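Local coordinates for protein Asp/Glu-specific dipeptidyl-peptidase (Flavobacterium psychrophilum, PDB 5JXF) that removes dipeptides from the N-terminus of oligopeptides as a serine peptidase, cutting strictly after an acidic residue, aspartate or glutamate, at residues L95-H100 with I674-D679; A177-E182 with Y198-T203; G287-Y292 with M686-Y691; K369-K374 with G385-D390. One frame throughout, in Å; residues are numbered along the deposited sequence.

Contact 1 (L95-H100 with I674-D679). With ARG (arginine), chain E; ASP (aspartic acid), chain F.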
# COMPACT_ATOMS: atom_id res chain seq x y z
N LEU A 95 1.64 -12.52 -37.57
CA LEU A 95 1.16 -11.72 -36.45
C LEU A 95 1.90 -12.13 -35.22
O LEU A 95 1.86 -13.31 -34.84
CB LEU A 95 -0.35 -11.90 -36.25
CG LEU A 95 -1.01 -10.98 -35.22
CD1 LEU A 95 -0.74 -9.54 -35.63
CD2 LEU A 95 -2.52 -11.23 -35.14
N ILE A 96 2.62 -11.19 -34.61
CA ILE A 96 3.32 -11.45 -33.36
C ILE A 96 2.81 -10.57 -32.23
O ILE A 96 2.40 -9.42 -32.42
CB ILE A 96 4.87 -11.26 -33.44
CG1 ILE A 96 5.23 -9.82 -33.76
CG2 ILE A 96 5.50 -12.22 -34.46
CD1 ILE A 96 6.71 -9.60 -33.83
N LEU A 97 2.90 -11.13 -31.03
CA LEU A 97 2.39 -10.48 -29.84
C LEU A 97 3.56 -10.19 -28.92
O LEU A 97 4.44 -11.02 -28.76
CB LEU A 97 1.33 -11.36 -29.17
CG LEU A 97 0.78 -10.85 -27.83
CD1 LEU A 97 -0.10 -9.63 -28.09
CD2 LEU A 97 0.00 -11.96 -27.12
N THR A 98 3.59 -8.99 -28.34
CA THR A 98 4.60 -8.67 -27.34
C THR A 98 4.00 -7.68 -26.30
O THR A 98 2.78 -7.48 -26.27
CB THR A 98 5.90 -8.10 -28.00
OG1 THR A 98 6.95 -8.05 -27.03
CG2 THR A 98 5.68 -6.69 -28.57
N ASN A 99 4.83 -7.09 -25.45
CA ASN A 99 4.34 -6.09 -24.45
C ASN A 99 4.13 -4.72 -25.05
O ASN A 99 4.76 -4.37 -26.05
CB ASN A 99 5.33 -5.91 -23.28
CG ASN A 99 5.36 -7.09 -22.35
OD1 ASN A 99 6.31 -7.25 -21.58
ND2 ASN A 99 4.33 -7.91 -22.41
N HIS A 100 3.30 -3.92 -24.40
CA HIS A 100 3.18 -2.52 -24.78
C HIS A 100 4.49 -1.75 -24.55
O HIS A 100 4.87 -0.90 -25.36
CB HIS A 100 2.03 -1.85 -24.01
CG HIS A 100 1.79 -0.43 -24.39
ND1 HIS A 100 2.23 0.63 -23.63
CD2 HIS A 100 1.17 0.11 -25.47
CE1 HIS A 100 1.87 1.77 -24.20
NE2 HIS A 100 1.24 1.48 -25.33
N ILE A 674 -1.72 -18.86 -22.95
CA ILE A 674 -2.68 -18.46 -21.90
C ILE A 674 -2.32 -17.12 -21.23
O ILE A 674 -3.18 -16.47 -20.61
CB ILE A 674 -2.77 -19.52 -20.80
CG1 ILE A 674 -1.37 -20.02 -20.43
CG2 ILE A 674 -3.68 -20.64 -21.22
CD1 ILE A 674 -1.34 -20.84 -19.13
N GLY A 675 -1.06 -16.71 -21.33
CA GLY A 675 -0.62 -15.46 -20.75
C GLY A 675 0.49 -14.79 -21.54
O GLY A 675 1.15 -15.41 -22.40
N LEU A 676 0.68 -13.51 -21.26
CA LEU A 676 1.77 -12.73 -21.84
C LEU A 676 2.61 -12.11 -20.73
O LEU A 676 2.13 -11.21 -20.03
CB LEU A 676 1.20 -11.67 -22.77
CG LEU A 676 2.08 -10.55 -23.30
CD1 LEU A 676 3.16 -11.10 -24.23
CD2 LEU A 676 1.18 -9.58 -24.01
N ASN A 677 3.84 -12.60 -20.54
CA ASN A 677 4.69 -12.14 -19.45
C ASN A 677 5.08 -10.69 -19.58
O ASN A 677 5.31 -10.22 -20.69
CB ASN A 677 5.94 -13.00 -19.35
CG ASN A 677 6.79 -12.65 -18.17
OD1 ASN A 677 6.44 -12.95 -17.03
ND2 ASN A 677 7.94 -12.01 -18.43
N PHE A 678 5.15 -9.97 -18.46
CA PHE A 678 5.54 -8.57 -18.57
C PHE A 678 6.17 -7.92 -17.34
O PHE A 678 6.66 -6.80 -17.44
CB PHE A 678 4.34 -7.73 -19.03
CG PHE A 678 3.31 -7.44 -17.95
CD1 PHE A 678 2.32 -8.37 -17.65
CD2 PHE A 678 3.29 -6.21 -17.30
CE1 PHE A 678 1.33 -8.09 -16.69
CE2 PHE A 678 2.30 -5.91 -16.33
CZ PHE A 678 1.33 -6.85 -16.03
N ASP A 679 6.22 -8.62 -16.21
CA ASP A 679 6.86 -8.04 -15.05
C ASP A 679 7.17 -9.07 -13.99
O ASP A 679 6.88 -10.25 -14.17
CB ASP A 679 5.96 -6.95 -14.43
CG ASP A 679 6.76 -5.77 -13.89
OD1 ASP A 679 8.00 -5.90 -13.74
OD2 ASP A 679 6.16 -4.71 -13.61
N ARG E . 8.69 -3.43 -15.13
CA ARG E . 8.62 -3.85 -16.52
C ARG E . 9.92 -4.58 -16.87
O ARG E . 11.00 -4.02 -16.71
CB ARG E . 8.39 -2.64 -17.44
CG ARG E . 7.04 -1.94 -17.24
CD ARG E . 6.91 -0.70 -18.12
NE ARG E . 7.97 0.27 -17.85
CZ ARG E . 7.86 1.27 -16.97
NH1 ARG E . 6.74 1.44 -16.27
NH2 ARG E . 8.89 2.10 -16.78
N ASP F . 9.82 -5.83 -17.31
CA ASP F . 11.00 -6.65 -17.59
C ASP F . 11.44 -6.66 -19.04
O ASP F . 11.78 -7.71 -19.59
CB ASP F . 10.76 -8.10 -17.12
CG ASP F . 11.08 -8.31 -15.65
OD1 ASP F . 11.85 -7.52 -15.08
OD2 ASP F . 10.57 -9.29 -15.05
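N99 lays its carboxamide against CB of F678, with OD1 3.3 Å from that carbon and the amide standing almost at right angles to the phenyl ring (89°). This is the interface between the two beta-barrels of a chymotrypsin-like fold: strand 95-98 leads into the helix that carries H101, while strand 673-680 belongs to the sheet of the other barrel. N99 bridges them with a single hydrogen bond, ND2 to the carbonyl O of N677 at 3.0 Å. The acceptor lies nearly in the amide plane, but ND2 is tilted 34° from the carbonyl plane of N677. The amide is further held by weak bonds from ND2 to D237 O and from OD1 to S662 OG, so it touches two members of the probable charge-relay triad. Behind it L676 packs with its isobutyl group; its CG, anti to the backbone N (chi1 168°), sits 3.6 Å from N99 ND2, and its CD2 meets L97 CG at 4.0 Å. The far end of 674-679 reaches the bound Arg and Asp. F678 O receives a weak bond from N of the aspartic acid, while D679, salt-bridged to R233 through OD2, takes the N of the arginine on OD1 at 2.9 Å.

Contact 2 (A177-E182 with Y198-T203)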
# COMPACT_ATOMS: atom_id res chain seq x y z
N ALA A 177 32.02 -17.38 -38.75
CA ALA A 177 32.19 -17.30 -40.20
C ALA A 177 32.07 -18.67 -40.85
O ALA A 177 31.63 -18.82 -42.00
CB ALA A 177 33.56 -16.67 -40.52
N SER A 178 32.45 -19.68 -40.08
CA SER A 178 32.65 -21.03 -40.58
C SER A 178 31.43 -21.94 -40.44
O SER A 178 31.12 -22.70 -41.35
CB SER A 178 33.85 -21.64 -39.87
OG SER A 178 33.67 -23.02 -39.67
N PHE A 179 30.74 -21.87 -39.30
CA PHE A 179 29.63 -22.78 -39.03
C PHE A 179 28.61 -22.76 -40.16
O PHE A 179 28.34 -21.72 -40.77
CB PHE A 179 28.96 -22.43 -37.71
CG PHE A 179 28.26 -23.58 -37.07
CD1 PHE A 179 26.91 -23.80 -37.29
CD2 PHE A 179 28.96 -24.46 -36.25
CE1 PHE A 179 26.25 -24.87 -36.70
CE2 PHE A 179 28.31 -25.53 -35.65
CZ PHE A 179 26.95 -25.73 -35.88
N ALA A 180 28.08 -23.94 -40.49
CA ALA A 180 27.19 -24.07 -41.63
C ALA A 180 25.80 -23.48 -41.34
O ALA A 180 25.18 -23.77 -40.32
CB ALA A 180 27.08 -25.52 -42.06
N LYS A 181 25.34 -22.66 -42.28
CA LYS A 181 24.07 -21.98 -42.20
C LYS A 181 23.58 -21.81 -43.64
O LYS A 181 24.36 -21.98 -44.57
CB LYS A 181 24.21 -20.62 -41.50
CG LYS A 181 25.14 -19.65 -42.25
CD LYS A 181 25.29 -18.31 -41.53
CE LYS A 181 26.03 -17.30 -42.40
NZ LYS A 181 25.23 -16.95 -43.62
N GLU A 182 22.31 -21.50 -43.82
CA GLU A 182 21.84 -21.09 -45.14
C GLU A 182 22.29 -19.65 -45.41
O GLU A 182 22.75 -18.96 -44.50
CB GLU A 182 20.30 -21.21 -45.23
CG GLU A 182 19.78 -22.61 -44.95
CD GLU A 182 20.13 -23.63 -46.04
OE1 GLU A 182 20.44 -23.20 -47.18
OE2 GLU A 182 20.09 -24.84 -45.76
N TYR A 198 30.54 -22.35 -24.57
CA TYR A 198 30.22 -21.48 -25.69
C TYR A 198 29.26 -22.16 -26.64
O TYR A 198 29.50 -23.29 -27.09
CB TYR A 198 31.50 -21.05 -26.42
CG TYR A 198 32.39 -20.15 -25.60
CD1 TYR A 198 33.32 -20.68 -24.71
CD2 TYR A 198 32.29 -18.77 -25.70
CE1 TYR A 198 34.14 -19.86 -23.95
CE2 TYR A 198 33.11 -17.94 -24.95
CZ TYR A 198 34.03 -18.48 -24.07
OH TYR A 198 34.84 -17.65 -23.32
N ILE A 199 28.15 -21.47 -26.94
CA ILE A 199 27.11 -22.02 -27.79
C ILE A 199 26.82 -21.09 -28.95
O ILE A 199 26.65 -19.88 -28.75
CB ILE A 199 25.80 -22.24 -27.03
CG1 ILE A 199 25.99 -23.30 -25.94
CG2 ILE A 199 24.68 -22.63 -27.99
CD1 ILE A 199 24.81 -23.38 -24.98
N LEU A 200 26.75 -21.67 -30.16
CA LEU A 200 26.41 -20.92 -31.37
C LEU A 200 24.96 -21.12 -31.77
O LEU A 200 24.46 -22.24 -31.83
CB LEU A 200 27.32 -21.33 -32.54
CG LEU A 200 27.03 -20.70 -33.91
CD1 LEU A 200 28.31 -20.59 -34.73
CD2 LEU A 200 25.97 -21.45 -34.71
N PHE A 201 24.33 -20.01 -32.10
CA PHE A 201 22.95 -19.98 -32.53
C PHE A 201 22.88 -19.60 -34.00
O PHE A 201 23.32 -18.52 -34.40
CB PHE A 201 22.14 -18.97 -31.70
CG PHE A 201 21.96 -19.38 -30.26
CD1 PHE A 201 23.02 -19.31 -29.37
CD2 PHE A 201 20.72 -19.80 -29.80
CE1 PHE A 201 22.86 -19.67 -28.04
CE2 PHE A 201 20.55 -20.17 -28.47
CZ PHE A 201 21.62 -20.11 -27.59
N VAL A 202 22.36 -20.52 -34.80
CA VAL A 202 21.98 -20.21 -36.16
C VAL A 202 20.63 -19.53 -36.10
O VAL A 202 19.72 -20.00 -35.42
CB VAL A 202 21.88 -21.46 -37.05
CG1 VAL A 202 21.40 -21.06 -38.43
CG2 VAL A 202 23.22 -22.19 -37.13
N THR A 203 20.49 -18.42 -36.82
CA THR A 203 19.31 -17.60 -36.69
C THR A 203 18.89 -17.01 -38.01
O THR A 203 19.69 -16.94 -38.97
CB THR A 203 19.53 -16.42 -35.71
OG1 THR A 203 20.39 -15.45 -36.33
CG2 THR A 203 20.15 -16.89 -34.39
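On leaving helix 162-178 at F179, the chain runs in the same sense as strand 198-203 and closes on it, the CA atoms of F179 and L200 being 8.5 Å apart and those of K181 and V202 only 6.6 Å. F179 carries the contact. With CG roughly anti to the backbone N (chi1 -155°), its ring is laid over the strand, and L200 places CD2 above one face in a CH-pi contact, 4.0 Å from the centroid and 27° off the ring normal. The other branch of L200 touches the root of the ring, CD1 lying 3.6 Å from F179 CB, so both methyls of the leucine lie on the same side of the ring. V202 adds CG2, which approaches F179 CD1 obliquely at 4.0 Å, and turns CG1 to CB of K181 at 4.2 Å. Beyond CB the lysine leads away, and its NZ is bonded to Q185 O. Strand 197-214 pairs with both 138-146 and 186-192 in the N-terminal beta-sheet, and N187 of the latter bonds F179 O. The link is thus purely apolar across the two segments: methyl groups and one aromatic face seat the helix exit on the sheet, while K181 NZ and F179 O find their partners in Q185 and N187.

Contact 3 (G287-Y292 with M686-Y691)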
# COMPACT_ATOMS: atom_id res chain seq x y z
N GLY A 287 17.75 -11.34 -20.32
CA GLY A 287 18.99 -10.63 -20.57
C GLY A 287 20.14 -11.02 -19.67
O GLY A 287 21.18 -11.51 -20.14
N LYS A 288 19.98 -10.82 -18.36
CA LYS A 288 21.10 -11.04 -17.46
C LYS A 288 20.66 -11.56 -16.10
O LYS A 288 19.62 -11.19 -15.58
CB LYS A 288 21.92 -9.75 -17.30
CG LYS A 288 23.26 -9.97 -16.61
CD LYS A 288 24.17 -8.75 -16.66
CE LYS A 288 23.54 -7.55 -15.98
NZ LYS A 288 24.45 -6.37 -15.97
N THR A 289 21.48 -12.45 -15.54
CA THR A 289 21.25 -13.01 -14.22
C THR A 289 22.60 -13.32 -13.58
O THR A 289 23.57 -13.57 -14.29
CB THR A 289 20.32 -14.24 -14.33
OG1 THR A 289 18.99 -13.88 -13.90
CG2 THR A 289 20.82 -15.42 -13.56
N GLN A 290 22.69 -13.23 -12.25
CA GLN A 290 23.93 -13.50 -11.53
C GLN A 290 23.65 -14.29 -10.25
O GLN A 290 23.82 -13.76 -9.17
CB GLN A 290 24.65 -12.20 -11.16
CG GLN A 290 24.93 -11.30 -12.34
CD GLN A 290 25.72 -10.07 -11.95
OE1 GLN A 290 26.92 -9.98 -12.22
NE2 GLN A 290 25.05 -9.10 -11.35
N GLU A 291 23.21 -15.54 -10.38
CA GLU A 291 22.78 -16.29 -9.20
C GLU A 291 23.95 -16.80 -8.38
O GLU A 291 23.76 -17.26 -7.25
CB GLU A 291 21.90 -17.48 -9.61
CG GLU A 291 20.64 -17.13 -10.40
CD GLU A 291 19.70 -16.19 -9.67
OE1 GLU A 291 19.76 -16.11 -8.42
OE2 GLU A 291 18.90 -15.53 -10.35
N TYR A 292 25.15 -16.73 -8.94
CA TYR A 292 26.27 -17.43 -8.33
C TYR A 292 27.37 -16.50 -7.83
O TYR A 292 28.54 -16.88 -7.77
CB TYR A 292 26.83 -18.42 -9.34
CG TYR A 292 25.73 -19.28 -9.91
CD1 TYR A 292 25.14 -20.28 -9.15
CD2 TYR A 292 25.26 -19.08 -11.21
CE1 TYR A 292 24.13 -21.06 -9.66
CE2 TYR A 292 24.25 -19.86 -11.73
CZ TYR A 292 23.69 -20.85 -10.95
OH TYR A 292 22.68 -21.64 -11.45
N MET A 686 14.55 -8.88 -6.54
CA MET A 686 15.89 -9.34 -6.22
C MET A 686 16.30 -10.58 -7.00
O MET A 686 17.45 -11.04 -6.88
CB MET A 686 15.97 -9.66 -4.73
CG MET A 686 15.01 -10.79 -4.39
SD MET A 686 14.98 -11.22 -2.65
CE MET A 686 16.72 -11.42 -2.36
N SER A 687 15.38 -11.14 -7.77
CA SER A 687 15.56 -12.53 -8.24
C SER A 687 16.73 -12.79 -9.20
O SER A 687 17.03 -13.94 -9.46
CB SER A 687 14.27 -13.03 -8.86
OG SER A 687 13.82 -12.16 -9.88
N ASP A 688 17.38 -11.74 -9.71
CA ASP A 688 18.59 -11.91 -10.54
C ASP A 688 19.80 -12.29 -9.70
O ASP A 688 20.82 -12.76 -10.22
CB ASP A 688 18.94 -10.63 -11.29
CG ASP A 688 17.93 -10.25 -12.34
OD1 ASP A 688 16.92 -10.96 -12.51
OD2 ASP A 688 18.17 -9.20 -12.99
N ILE A 689 19.70 -12.02 -8.40
CA ILE A 689 20.82 -12.18 -7.47
C ILE A 689 20.51 -13.30 -6.47
O ILE A 689 21.38 -14.07 -6.09
CB ILE A 689 21.10 -10.85 -6.72
CG1 ILE A 689 21.40 -9.73 -7.72
CG2 ILE A 689 22.21 -11.01 -5.67
CD1 ILE A 689 22.61 -10.00 -8.59
N HIS A 690 19.24 -13.37 -6.06
CA HIS A 690 18.78 -14.40 -5.14
C HIS A 690 17.33 -14.75 -5.45
O HIS A 690 16.46 -13.88 -5.40
CB HIS A 690 18.92 -13.94 -3.69
CG HIS A 690 18.40 -14.93 -2.68
ND1 HIS A 690 17.46 -14.60 -1.74
CD2 HIS A 690 18.72 -16.23 -2.46
CE1 HIS A 690 17.20 -15.65 -0.98
NE2 HIS A 690 17.96 -16.65 -1.39
N TYR A 691 17.08 -16.01 -5.76
CA TYR A 691 15.72 -16.47 -6.04
C TYR A 691 15.11 -17.13 -4.80
O TYR A 691 15.68 -18.07 -4.26
CB TYR A 691 15.72 -17.45 -7.23
CG TYR A 691 14.34 -17.92 -7.65
CD1 TYR A 691 13.60 -17.22 -8.60
CD2 TYR A 691 13.77 -19.06 -7.10
CE1 TYR A 691 12.35 -17.65 -8.98
CE2 TYR A 691 12.51 -19.48 -7.47
CZ TYR A 691 11.81 -18.78 -8.41
OH TYR A 691 10.56 -19.21 -8.77
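Q290 and I689 lie side by side and point the same way, the isoleucine's CD1 resting 3.8 Å from Q290 NE2 and 4.0 Å from Q290 CB. The extended glutamine thereby flanks a side chain that also packs on V298 and I301 of helix 295-325. T289 and D688 instead cross at a slant, with OG1 3.8 Å from OD1; the carboxylate spends its polar atoms on T658 OG1 and on a salt bridge to K347. Between these two pairs the backbones join through Q290 N and D688 O, 2.8 Å apart, the donor in the carbonyl plane and the N-H...O angle 156°. Both segments are loops of the second, C-terminal barrel of this chymotrypsin-like protease: 287-292 follows strand 279-284, and the loop 686-691 connects strand 673-680 to strand 698-702. They stand just behind the pocket for the acidic P1 residue, where S687 OG, bonded to G684 O, also bonds NH1 of R680, the residue thought to recognise the P1 side chain. E291 folds back at chi2 (-59°), which swings its carboxylate under the turn of 686-691 while its CB lies over the centre of the Y292 ring. There OE2 comes within 2.6 Å of S687 O, the acceptor of a hydrogen bond from H656 NE2.

Contact 4 (K369-K374 with G385-D390)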
# COMPACT_ATOMS: atom_id res chain seq x y z
N LYS A 369 31.01 -20.76 3.45
CA LYS A 369 31.70 -21.48 4.52
C LYS A 369 31.53 -22.99 4.34
O LYS A 369 32.23 -23.78 4.97
CB LYS A 369 31.18 -21.03 5.89
CG LYS A 369 31.69 -19.67 6.33
N ASP A 370 30.62 -23.39 3.46
CA ASP A 370 30.43 -24.79 3.10
C ASP A 370 31.10 -25.10 1.76
O ASP A 370 31.41 -26.25 1.45
CB ASP A 370 28.95 -25.15 3.03
CG ASP A 370 28.71 -26.58 2.58
OD1 ASP A 370 29.52 -27.46 2.92
OD2 ASP A 370 27.71 -26.82 1.87
N PHE A 371 31.30 -24.05 0.97
CA PHE A 371 31.93 -24.18 -0.34
C PHE A 371 33.35 -24.72 -0.19
O PHE A 371 33.67 -25.79 -0.69
CB PHE A 371 31.96 -22.82 -1.05
CG PHE A 371 32.83 -22.79 -2.28
CD1 PHE A 371 32.43 -23.43 -3.44
CD2 PHE A 371 34.04 -22.11 -2.27
CE1 PHE A 371 33.23 -23.40 -4.57
CE2 PHE A 371 34.85 -22.08 -3.40
CZ PHE A 371 34.44 -22.73 -4.55
N GLN A 372 34.17 -23.96 0.52
CA GLN A 372 35.56 -24.33 0.77
C GLN A 372 35.70 -25.59 1.61
O GLN A 372 36.70 -26.30 1.51
CB GLN A 372 36.28 -23.17 1.44
CG GLN A 372 37.68 -22.95 0.93
CD GLN A 372 38.16 -21.53 1.17
OE1 GLN A 372 37.37 -20.62 1.25
NE2 GLN A 372 39.46 -21.36 1.32
N GLN A 373 34.68 -25.88 2.42
CA GLN A 373 34.64 -27.14 3.16
C GLN A 373 34.44 -28.29 2.18
O GLN A 373 34.61 -29.46 2.52
CB GLN A 373 33.52 -27.12 4.20
N LYS A 374 34.09 -27.94 0.95
CA LYS A 374 33.89 -28.92 -0.11
C LYS A 374 35.05 -28.89 -1.11
O LYS A 374 35.18 -29.80 -1.92
CB LYS A 374 32.56 -28.67 -0.83
N GLY A 385 39.45 -22.57 -3.37
CA GLY A 385 39.83 -22.26 -2.01
C GLY A 385 40.15 -20.80 -1.80
O GLY A 385 39.37 -20.05 -1.19
N ASN A 386 41.32 -20.40 -2.28
CA ASN A 386 41.79 -19.03 -2.23
C ASN A 386 40.80 -18.03 -2.85
O ASN A 386 40.69 -16.90 -2.39
CB ASN A 386 43.14 -18.94 -2.94
CG ASN A 386 44.30 -19.40 -2.05
OD1 ASN A 386 44.28 -19.26 -0.82
ND2 ASN A 386 45.35 -19.90 -2.69
N LEU A 387 40.08 -18.48 -3.89
CA LEU A 387 39.03 -17.70 -4.57
C LEU A 387 38.29 -16.69 -3.69
O LEU A 387 38.31 -15.50 -3.95
CB LEU A 387 38.00 -18.65 -5.19
CG LEU A 387 38.46 -19.55 -6.33
CD1 LEU A 387 37.32 -20.46 -6.77
CD2 LEU A 387 38.98 -18.72 -7.51
N LEU A 388 37.65 -17.19 -2.64
CA LEU A 388 36.88 -16.34 -1.75
C LEU A 388 37.74 -15.23 -1.13
O LEU A 388 37.28 -14.10 -0.97
CB LEU A 388 36.22 -17.19 -0.66
CG LEU A 388 35.18 -18.19 -1.16
CD1 LEU A 388 34.68 -19.08 -0.03
CD2 LEU A 388 34.01 -17.48 -1.84
N ALA A 389 38.98 -15.55 -0.80
CA ALA A 389 39.89 -14.55 -0.23
C ALA A 389 40.28 -13.52 -1.28
O ALA A 389 40.32 -12.32 -0.99
CB ALA A 389 41.12 -15.22 0.35
N ASP A 390 40.58 -13.98 -2.49
CA ASP A 390 40.92 -13.07 -3.58
C ASP A 390 39.76 -12.12 -3.89
O ASP A 390 39.96 -10.92 -4.05
CB ASP A 390 41.31 -13.86 -4.84
CG ASP A 390 42.64 -14.58 -4.68
OD1 ASP A 390 43.55 -14.00 -4.06
OD2 ASP A 390 42.78 -15.71 -5.19
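A helical hairpin in the alpha-helical part of the peptidase brings the end of helix 360-375 against the start of helix 386-415. The two short helical segments run roughly antiparallel, at 141° with axes 10.7 Å apart, and their CA atoms come nearest at Q372 and G385, the residue just before the second helix. G385 has a positive phi (75°), a conformation that suits glycine, and here its backbone offers a surface for a side chain. Q372, extended beyond CG, reaches over it: CG is 3.7 Å from G385 CA, and the carboxamide turns its face to the glycine oxygen. Although NE2 lies 2.8 Å from G385 O, the oxygen sits over the face of the carboxamide and the angle is poor, so the pair does not make a hydrogen bond. Q372 and L388 slide past each other in opposite directions, which puts OE1 3.4 Å from the CD1 methyl of L388. The same methyl is shared with F371, whose CD2 it meets at 3.8 Å, approaching the ring obliquely. F371 holds CG anti to its N (chi1 169°) and so directs the ring inward between the helices, toward helix 547-571, where Y564 meets it edge-to-face. L387, also resting on L560 and I563 of that helix, closes the inner side: its CD1 lies near the plane of the F371 ring, at the edge, 4.3 Å from CZ.

Overall arrangement
Contacts 1 and 3 are buried and lie near the active site; contacts 2 and 4 are only partly buried and away from the annotated sites. Contacts 1 and 3 each involve the C-terminal barrel, one through strand 673-680 and the other through the loop that follows it, and their nearest atoms are about 8 Å apart. Each is bridged by one hydrogen bond to a main-chain carbonyl. Contacts 1 and 2 share a sheet in the other barrel, yet contact 2 is purely apolar. Contact 4, nested along the chain within the loop closed by contact 3, its centre about 33 Å from that of the chain, joins two helices and relies on aromatic and leucine packing.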